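Nicotinamide riboside transporter PnuC (Neisseria mucosa ATCC 25996, PDB 4QTN) binds nicotinamide riboside, a form of vitamin B3, and probably carries it across the bacterial inner membrane as a homotrimer. Local coordinates at residues Val21-Leu24 and Met25-Ile29; Ala46-Thr49 and Gly50-Val54. All coordinates share one frame; numbering follows the deposited sequence.

Contact 1: Val21-Leu24 and Met25-Ile29; sequences VWLL and MFLGI. With BOG (octyl beta-D-glucopyranoside), chain J.
Trp22 turns an edge of its six-membered ring toward the face of Phe26, one helical turn on. This is an offset edge-to-face pair, with centroids 5.8 Å apart and planes at 63°. The nearest atoms are Trp22 CE3 and Phe26 CZ, 4.0 Å apart. The selenium of Met25 adds a Met-aromatic contact. Met25 is present as selenomethionine, and its SE lies 5.0 Å from the centroid of the Trp22 six-membered ring, 29° off the ring normal. CG anti to the backbone N (chi1 -175°) and an extended chi2 carry SE out beside the indole. The Trp22 ring also meets Phe18 and, from a second subunit, Tyr225, whose ring is nearly parallel to it.

Both segments belong to one transmembrane helix, 17-34, and regular i to i+4 bonds join them. Met25 N gives to Val21 O at 2.9 Å, and Gly28 N gives to Leu24 O at the same length. Phe26 N also gives to Trp22 O, so the same two residues are joined by backbone and by rings. Met25 also packs on Ala183 of the second subunit, so the indole and selenium side faces the trimer interface. Phe26 meets Met216 and Cys219 of helix 208-234.

Leu23 and Leu27 turn to helix 41-59, with Leu23 CG and Leu27 CD1 4.3 Å apart. Leu24 packs on Trp131 of the second subunit. The octyl tail of a bound detergent meets two leucines: its C6' is 3.6 Å from Leu23 CD2, and its C5' is 4.0 Å from Leu24 CD2.

Contact 2: Ala46-Thr49 and Gly50-Val54; sequences AAVT and GILCV. With NNR (Nicotinamide riboside), chain I.
Val48 and Leu52 lie side by side and point the same way, with Val48 CG1 4.0 Å from Leu52 CD1. Ala47 CB makes a looser apolar contact with Ile51 CD1 at 4.5 Å. Two backbone bonds hold these pairs one turn apart. Ile51 N gives to Ala47 O at 2.7 Å, and Leu52 N gives to Val48 O at 3.2 Å.

The helix is kinked here: neither Gly50 N nor Cys53 N bonds to the turn before. Gly50 has a positive phi, 142°, which glycine adopts readily. Its carbonyl O accepts a hydrogen bond from the hydroxyl of Tyr217, a residue that binds the substrate. The hydroxyl of Thr49 turns back to Val45 O, which satisfies it within the helix.

At the kink and just beyond it, Cys53 and Val54 of helix 41-59 line the nicotinamide riboside pocket. Val54 CG1 comes within 3.5 Å of C3 of the nicotinamide (pyridinium) ring. Cys53, with SG anti to its own N, brings the sulfur 3.6 Å from the ribose O2R. Where the kink costs the helix two of its backbone bonds, the Gly50 carbonyl is engaged by the Tyr217 hydroxyl. This links the irregular turn to a substrate-binding residue, while Val54 and Cys53 offer the ligand a methyl and a sulfur.

In the fold
The two contacts sit on consecutive transmembrane helices, 17-34 and 41-59, with centres about 11 Å apart. They touch through apolar side chains: Leu27 CD2 is 3.5 Å from Leu52 CD1, and Leu23 CD1 is 3.9 Å from Ile51 CG2. Both are largely buried, but differently. Contact 1 lies farther from the middle of the chain, against a second subunit and a detergent tail. Contact 2 is deeper and borders the substrate; no other protein chain of the assembly touches it, though Leu52 also meets a detergent. Helix 208-234 packs against both. Contact 1 is regular helix with aromatic and selenium chemistry, whereas contact 2 has small and aliphatic side chains around a break in the helical bonding.

Contact 1: Val21-Leu24 and Met25-Ile29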
ATOM      1  N   VAL C  21     -15.180 -13.526  -0.475  1.00 97.87           N
ATOM      2  CA  VAL C  21     -14.958 -12.767  -1.707  1.00 95.00           C
ATOM      3  C   VAL C  21     -13.478 -12.638  -2.065  1.00 97.58           C
ATOM      4  O   VAL C  21     -13.081 -12.883  -3.215  1.00102.33           O
ATOM      5  CB  VAL C  21     -15.558 -11.360  -1.586  1.00 95.38           C
ATOM      6  CG1 VAL C  21     -15.172 -10.495  -2.775  1.00 97.18           C
ATOM      7  CG2 VAL C  21     -17.058 -11.452  -1.466  1.00102.18           C
ATOM      8  N   TRP C  22     -12.667 -12.238  -1.087  1.00 93.64           N
ATOM      9  CA  TRP C  22     -11.259 -11.971  -1.335  1.00 89.93           C
ATOM     10  C   TRP C  22     -10.447 -13.229  -1.543  1.00 90.65           C
ATOM     11  O   TRP C  22      -9.578 -13.270  -2.400  1.00 96.66           O
ATOM     12  CB  TRP C  22     -10.668 -11.118  -0.231  1.00 82.20           C
ATOM     13  CG  TRP C  22     -11.012  -9.710  -0.401  1.00 84.52           C
ATOM     14  CD1 TRP C  22     -12.123  -9.066   0.084  1.00 86.86           C
ATOM     15  CD2 TRP C  22     -10.302  -8.757  -1.167  1.00 86.23           C
ATOM     16  NE1 TRP C  22     -12.129  -7.764  -0.327  1.00 87.48           N
ATOM     17  CE2 TRP C  22     -11.016  -7.541  -1.091  1.00 88.52           C
ATOM     18  CE3 TRP C  22      -9.132  -8.806  -1.924  1.00 89.27           C
ATOM     19  CZ2 TRP C  22     -10.589  -6.387  -1.727  1.00 95.08           C
ATOM     20  CZ3 TRP C  22      -8.708  -7.656  -2.560  1.00 96.17           C
ATOM     21  CH2 TRP C  22      -9.431  -6.459  -2.453  1.00100.36           C
ATOM     22  N   LEU C  23     -10.739 -14.265  -0.775  1.00 89.40           N
ATOM     23  CA  LEU C  23     -10.072 -15.544  -0.979  1.00 95.42           C
ATOM     24  C   LEU C  23     -10.363 -16.108  -2.375  1.00101.86           C
ATOM     25  O   LEU C  23      -9.444 -16.527  -3.086  1.00106.03           O
ATOM     26  CB  LEU C  23     -10.488 -16.547   0.084  1.00 93.86           C
ATOM     27  CG  LEU C  23      -9.806 -17.899  -0.057  1.00 93.27           C
ATOM     28  CD1 LEU C  23      -8.306 -17.772   0.190  1.00 87.56           C
ATOM     29  CD2 LEU C  23     -10.446 -18.889   0.898  1.00 96.18           C
ATOM     30  N   LEU C  24     -11.643 -16.107  -2.760  1.00100.24           N
ATOM     31  CA  LEU C  24     -12.047 -16.565  -4.085  1.00 99.57           C
ATOM     32  C   LEU C  24     -11.415 -15.735  -5.196  1.00101.38           C
ATOM     33  O   LEU C  24     -10.901 -16.285  -6.163  1.00106.81           O
ATOM     34  CB  LEU C  24     -13.576 -16.609  -4.219  1.00 98.78           C
ATOM     35  CG  LEU C  24     -14.263 -17.628  -3.297  1.00 95.65           C
ATOM     36  CD1 LEU C  24     -15.774 -17.619  -3.454  1.00 94.31           C
ATOM     37  CD2 LEU C  24     -13.702 -19.013  -3.562  1.00100.04           C
HETATM   38  N   MSE C  25     -11.388 -14.420  -5.034  1.00 97.38           N
HETATM   39  CA  MSE C  25     -10.713 -13.589  -6.014  1.00100.71           C
HETATM   40  C   MSE C  25      -9.219 -13.841  -6.050  1.00103.27           C
HETATM   41  O   MSE C  25      -8.594 -13.706  -7.094  1.00109.81           O
HETATM   42  CB  MSE C  25     -10.963 -12.131  -5.804  1.00104.87           C
HETATM   43  CG  MSE C  25     -10.306 -11.394  -6.953  1.00117.20           C
HETATM   44 SE   MSE C  25     -10.129  -9.524  -6.457  1.00147.15          SE
HETATM   45  CE  MSE C  25     -12.033  -9.142  -6.737  1.00136.45           C
ATOM     46  N   PHE C  26      -8.629 -14.203  -4.918  1.00100.52           N
ATOM     47  CA  PHE C  26      -7.192 -14.440  -4.884  1.00 99.80           C
ATOM     48  C   PHE C  26      -6.830 -15.701  -5.651  1.00100.07           C
ATOM     49  O   PHE C  26      -5.833 -15.736  -6.372  1.00100.08           O
ATOM     50  CB  PHE C  26      -6.693 -14.526  -3.454  1.00100.82           C
ATOM     51  CG  PHE C  26      -6.349 -13.194  -2.850  1.00107.41           C
ATOM     52  CD1 PHE C  26      -6.021 -12.100  -3.667  1.00110.43           C
ATOM     53  CD2 PHE C  26      -6.308 -13.032  -1.461  1.00108.92           C
ATOM     54  CE1 PHE C  26      -5.685 -10.873  -3.110  1.00107.62           C
ATOM     55  CE2 PHE C  26      -5.970 -11.812  -0.905  1.00111.76           C
ATOM     56  CZ  PHE C  26      -5.656 -10.730  -1.735  1.00111.92           C
ATOM     57  N   LEU C  27      -7.657 -16.731  -5.500  1.00 98.55           N
ATOM     58  CA  LEU C  27      -7.477 -17.988  -6.220  1.00 99.65           C
ATOM     59  C   LEU C  27      -7.789 -17.811  -7.697  1.00105.48           C
ATOM     60  O   LEU C  27      -7.146 -18.417  -8.544  1.00108.67           O
ATOM     61  CB  LEU C  27      -8.358 -19.081  -5.622  1.00 94.40           C
ATOM     62  CG  LEU C  27      -8.136 -19.302  -4.131  1.00 93.62           C
ATOM     63  CD1 LEU C  27      -9.130 -20.305  -3.560  1.00 91.64           C
ATOM     64  CD2 LEU C  27      -6.698 -19.723  -3.861  1.00 95.22           C
ATOM     65  N   GLY C  28      -8.767 -16.956  -7.998  1.00104.61           N
ATOM     66  CA  GLY C  28      -9.067 -16.566  -9.376  1.00105.01           C
ATOM     67  C   GLY C  28      -7.887 -15.962 -10.128  1.00105.71           C
ATOM     68  O   GLY C  28      -7.520 -16.450 -11.198  1.00110.41           O
ATOM     69  N   ILE C  29      -7.312 -14.884  -9.581  1.00100.17           N
ATOM     70  CA  ILE C  29      -6.166 -14.206 -10.207  1.00106.09           C
ATOM     71  C   ILE C  29      -5.017 -15.190 -10.382  1.00109.34           C
ATOM     72  O   ILE C  29      -4.216 -15.095 -11.326  1.00114.33           O
ATOM     73  CB  ILE C  29      -5.681 -13.000  -9.356  1.00107.26           C
ATOM     74  CG1 ILE C  29      -6.838 -12.043  -9.047  1.00109.03           C
ATOM     75  CG2 ILE C  29      -4.545 -12.256 -10.047  1.00108.78           C
ATOM     76  CD1 ILE C  29      -7.524 -11.476 -10.271  1.00114.65           C
TER
HETATM   77  C1  BOG J 302     -20.029 -19.989   3.496  1.00124.67           C
HETATM   78  O1  BOG J 302     -19.049 -19.469   2.667  1.00107.69           O
HETATM   79  C2  BOG J 302     -19.722 -19.619   4.940  1.00141.13           C
HETATM   80  O2  BOG J 302     -18.437 -20.199   5.382  1.00129.00           O
HETATM   81  C3  BOG J 302     -20.791 -20.111   5.849  1.00153.92           C
HETATM   82  O3  BOG J 302     -20.429 -19.745   7.219  1.00158.22           O
HETATM   83  C4  BOG J 302     -22.137 -19.559   5.507  1.00151.21           C
HETATM   84  O4  BOG J 302     -23.147 -20.244   6.272  1.00136.47           O
HETATM   85  C5  BOG J 302     -22.498 -19.622   4.004  1.00141.55           C
HETATM   86  O5  BOG J 302     -21.354 -19.446   3.048  1.00128.76           O
HETATM   87  C6  BOG J 302     -23.483 -18.538   3.740  1.00142.32           C
HETATM   88  O6  BOG J 302     -24.298 -18.869   2.620  1.00145.08           O
HETATM   89  C1' BOG J 302     -18.071 -20.433   2.194  1.00100.23           C
HETATM   90  C2' BOG J 302     -16.787 -19.647   1.776  1.00 94.48           C
HETATM   91  C3' BOG J 302     -15.769 -20.587   1.178  1.00 89.41           C
HETATM   92  C4' BOG J 302     -14.589 -19.734   0.617  1.00 87.12           C
HETATM   93  C5' BOG J 302     -13.472 -20.658   0.044  1.00 81.58           C
HETATM   94  C6' BOG J 302     -12.872 -21.527   1.178  1.00101.14           C
HETATM   95  C7' BOG J 302     -12.759 -23.004   0.727  1.00113.08           C
HETATM   96  C8' BOG J 302     -11.310 -23.324   0.218  1.00103.31           C

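Contact 2: Ala46-Thr49 and Gly50-Val54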
ATOM      1  N   ALA C  46       2.273 -23.530  -5.862  1.00123.29           N
ATOM      2  CA  ALA C  46       2.919 -22.944  -4.698  1.00113.23           C
ATOM      3  C   ALA C  46       2.191 -21.690  -4.219  1.00107.07           C
ATOM      4  O   ALA C  46       2.228 -21.372  -3.043  1.00108.41           O
ATOM      5  CB  ALA C  46       4.391 -22.649  -4.977  1.00110.33           C
ATOM      6  N   ALA C  47       1.511 -20.995  -5.124  1.00101.98           N
ATOM      7  CA  ALA C  47       0.720 -19.839  -4.724  1.00 96.77           C
ATOM      8  C   ALA C  47      -0.618 -20.252  -4.144  1.00 95.22           C
ATOM      9  O   ALA C  47      -0.902 -19.965  -2.995  1.00 95.01           O
ATOM     10  CB  ALA C  47       0.532 -18.893  -5.881  1.00101.23           C
ATOM     11  N   VAL C  48      -1.413 -20.974  -4.925  1.00 98.65           N
ATOM     12  CA  VAL C  48      -2.723 -21.469  -4.459  1.00103.72           C
ATOM     13  C   VAL C  48      -2.687 -22.127  -3.061  1.00108.69           C
ATOM     14  O   VAL C  48      -3.452 -21.741  -2.172  1.00109.58           O
ATOM     15  CB  VAL C  48      -3.383 -22.411  -5.483  1.00104.05           C
ATOM     16  CG1 VAL C  48      -4.585 -23.119  -4.873  1.00102.45           C
ATOM     17  CG2 VAL C  48      -3.803 -21.620  -6.697  1.00105.80           C
ATOM     18  N   THR C  49      -1.820 -23.127  -2.881  1.00113.21           N
ATOM     19  CA  THR C  49      -1.459 -23.585  -1.536  1.00109.64           C
ATOM     20  C   THR C  49      -0.448 -22.599  -1.036  1.00108.27           C
ATOM     21  O   THR C  49       0.669 -22.591  -1.495  1.00116.71           O
ATOM     22  CB  THR C  49      -0.821 -25.008  -1.531  1.00110.70           C
ATOM     23  OG1 THR C  49       0.437 -24.988  -2.216  1.00110.74           O
ATOM     24  CG2 THR C  49      -1.736 -26.026  -2.198  1.00115.65           C
ATOM     25  N   GLY C  50      -0.853 -21.721  -0.146  1.00104.37           N
ATOM     26  CA  GLY C  50       0.027 -20.668   0.285  1.00101.40           C
ATOM     27  C   GLY C  50      -0.759 -19.432   0.471  1.00 99.09           C
ATOM     28  O   GLY C  50      -0.652 -18.771   1.495  1.00103.74           O
ATOM     29  N   ILE C  51      -1.589 -19.122  -0.513  1.00100.69           N
ATOM     30  CA  ILE C  51      -2.651 -18.148  -0.312  1.00104.35           C
ATOM     31  C   ILE C  51      -3.648 -18.724   0.679  1.00106.69           C
ATOM     32  O   ILE C  51      -4.006 -18.068   1.653  1.00110.49           O
ATOM     33  CB  ILE C  51      -3.340 -17.751  -1.630  1.00102.28           C
ATOM     34  CG1 ILE C  51      -2.514 -16.685  -2.343  1.00103.94           C
ATOM     35  CG2 ILE C  51      -4.724 -17.201  -1.362  1.00105.11           C
ATOM     36  CD1 ILE C  51      -2.728 -16.638  -3.841  1.00109.69           C
ATOM     37  N   LEU C  52      -4.023 -19.987   0.478  1.00108.14           N
ATOM     38  CA  LEU C  52      -4.813 -20.696   1.466  1.00105.92           C
ATOM     39  C   LEU C  52      -4.111 -20.808   2.831  1.00109.95           C
ATOM     40  O   LEU C  52      -4.752 -20.615   3.868  1.00103.92           O
ATOM     41  CB  LEU C  52      -5.274 -22.064   0.950  1.00106.00           C
ATOM     42  CG  LEU C  52      -6.550 -21.959   0.107  1.00106.95           C
ATOM     43  CD1 LEU C  52      -6.236 -22.136  -1.365  1.00108.22           C
ATOM     44  CD2 LEU C  52      -7.622 -22.939   0.556  1.00103.97           C
ATOM     45  N   CYS C  53      -2.796 -21.077   2.838  1.00112.16           N
ATOM     46  CA  CYS C  53      -2.082 -21.173   4.114  1.00105.37           C
ATOM     47  C   CYS C  53      -2.294 -19.916   4.942  1.00102.47           C
ATOM     48  O   CYS C  53      -2.876 -19.975   6.020  1.00110.82           O
ATOM     49  CB  CYS C  53      -0.600 -21.442   3.933  1.00105.10           C
ATOM     50  SG  CYS C  53       0.301 -21.573   5.514  1.00117.95           S
ATOM     51  N   VAL C  54      -1.867 -18.777   4.418  1.00 95.40           N
ATOM     52  CA  VAL C  54      -1.910 -17.529   5.184  1.00 90.25           C
ATOM     53  C   VAL C  54      -3.324 -16.989   5.458  1.00 88.61           C
ATOM     54  O   VAL C  54      -3.570 -16.397   6.502  1.00 89.29           O
ATOM     55  CB  VAL C  54      -1.052 -16.437   4.551  1.00 86.22           C
ATOM     56  CG1 VAL C  54       0.406 -16.899   4.478  1.00 83.72           C
ATOM     57  CG2 VAL C  54      -1.601 -16.069   3.177  1.00 81.32           C
TER
HETATM   58  O2R NNR I 301       2.646 -20.740   8.162  1.00105.58           O
HETATM   59  C2R NNR I 301       3.136 -19.715   7.133  1.00103.59           C
HETATM   60  C3R NNR I 301       4.122 -20.377   6.164  1.00104.16           C
HETATM   61  O3R NNR I 301       4.748 -21.405   6.793  1.00125.38           O
HETATM   62  C4R NNR I 301       5.139 -19.304   5.838  1.00105.77           C
HETATM   63  C5R NNR I 301       4.778 -18.512   4.513  1.00111.39           C
HETATM   64  O5R NNR I 301       5.572 -17.279   4.474  1.00117.91           O
HETATM   65  O4R NNR I 301       5.139 -18.503   6.866  1.00103.24           O
HETATM   66  C1R NNR I 301       3.781 -18.736   7.694  1.00 99.60           C
HETATM   67  N1  NNR I 301       2.988 -17.492   7.713  1.00 99.32           N
HETATM   68  C2  NNR I 301       3.261 -16.447   6.818  1.00 83.42           C
HETATM   69  C6  NNR I 301       1.958 -17.352   8.614  1.00 95.62           C
HETATM   70  C5  NNR I 301       1.188 -16.163   8.621  1.00 95.41           C
HETATM   71  C4  NNR I 301       1.476 -15.135   7.750  1.00 77.23           C
HETATM   72  C3  NNR I 301       2.485 -15.266   6.845  1.00 77.25           C
HETATM   73  C7  NNR I 301       2.742 -14.128   5.873  1.00 88.53           C
HETATM   74  O7  NNR I 301       3.817 -13.985   5.370  1.00 99.16           O
HETATM   75  N7  NNR I 301       1.674 -13.222   5.545  1.00102.10           N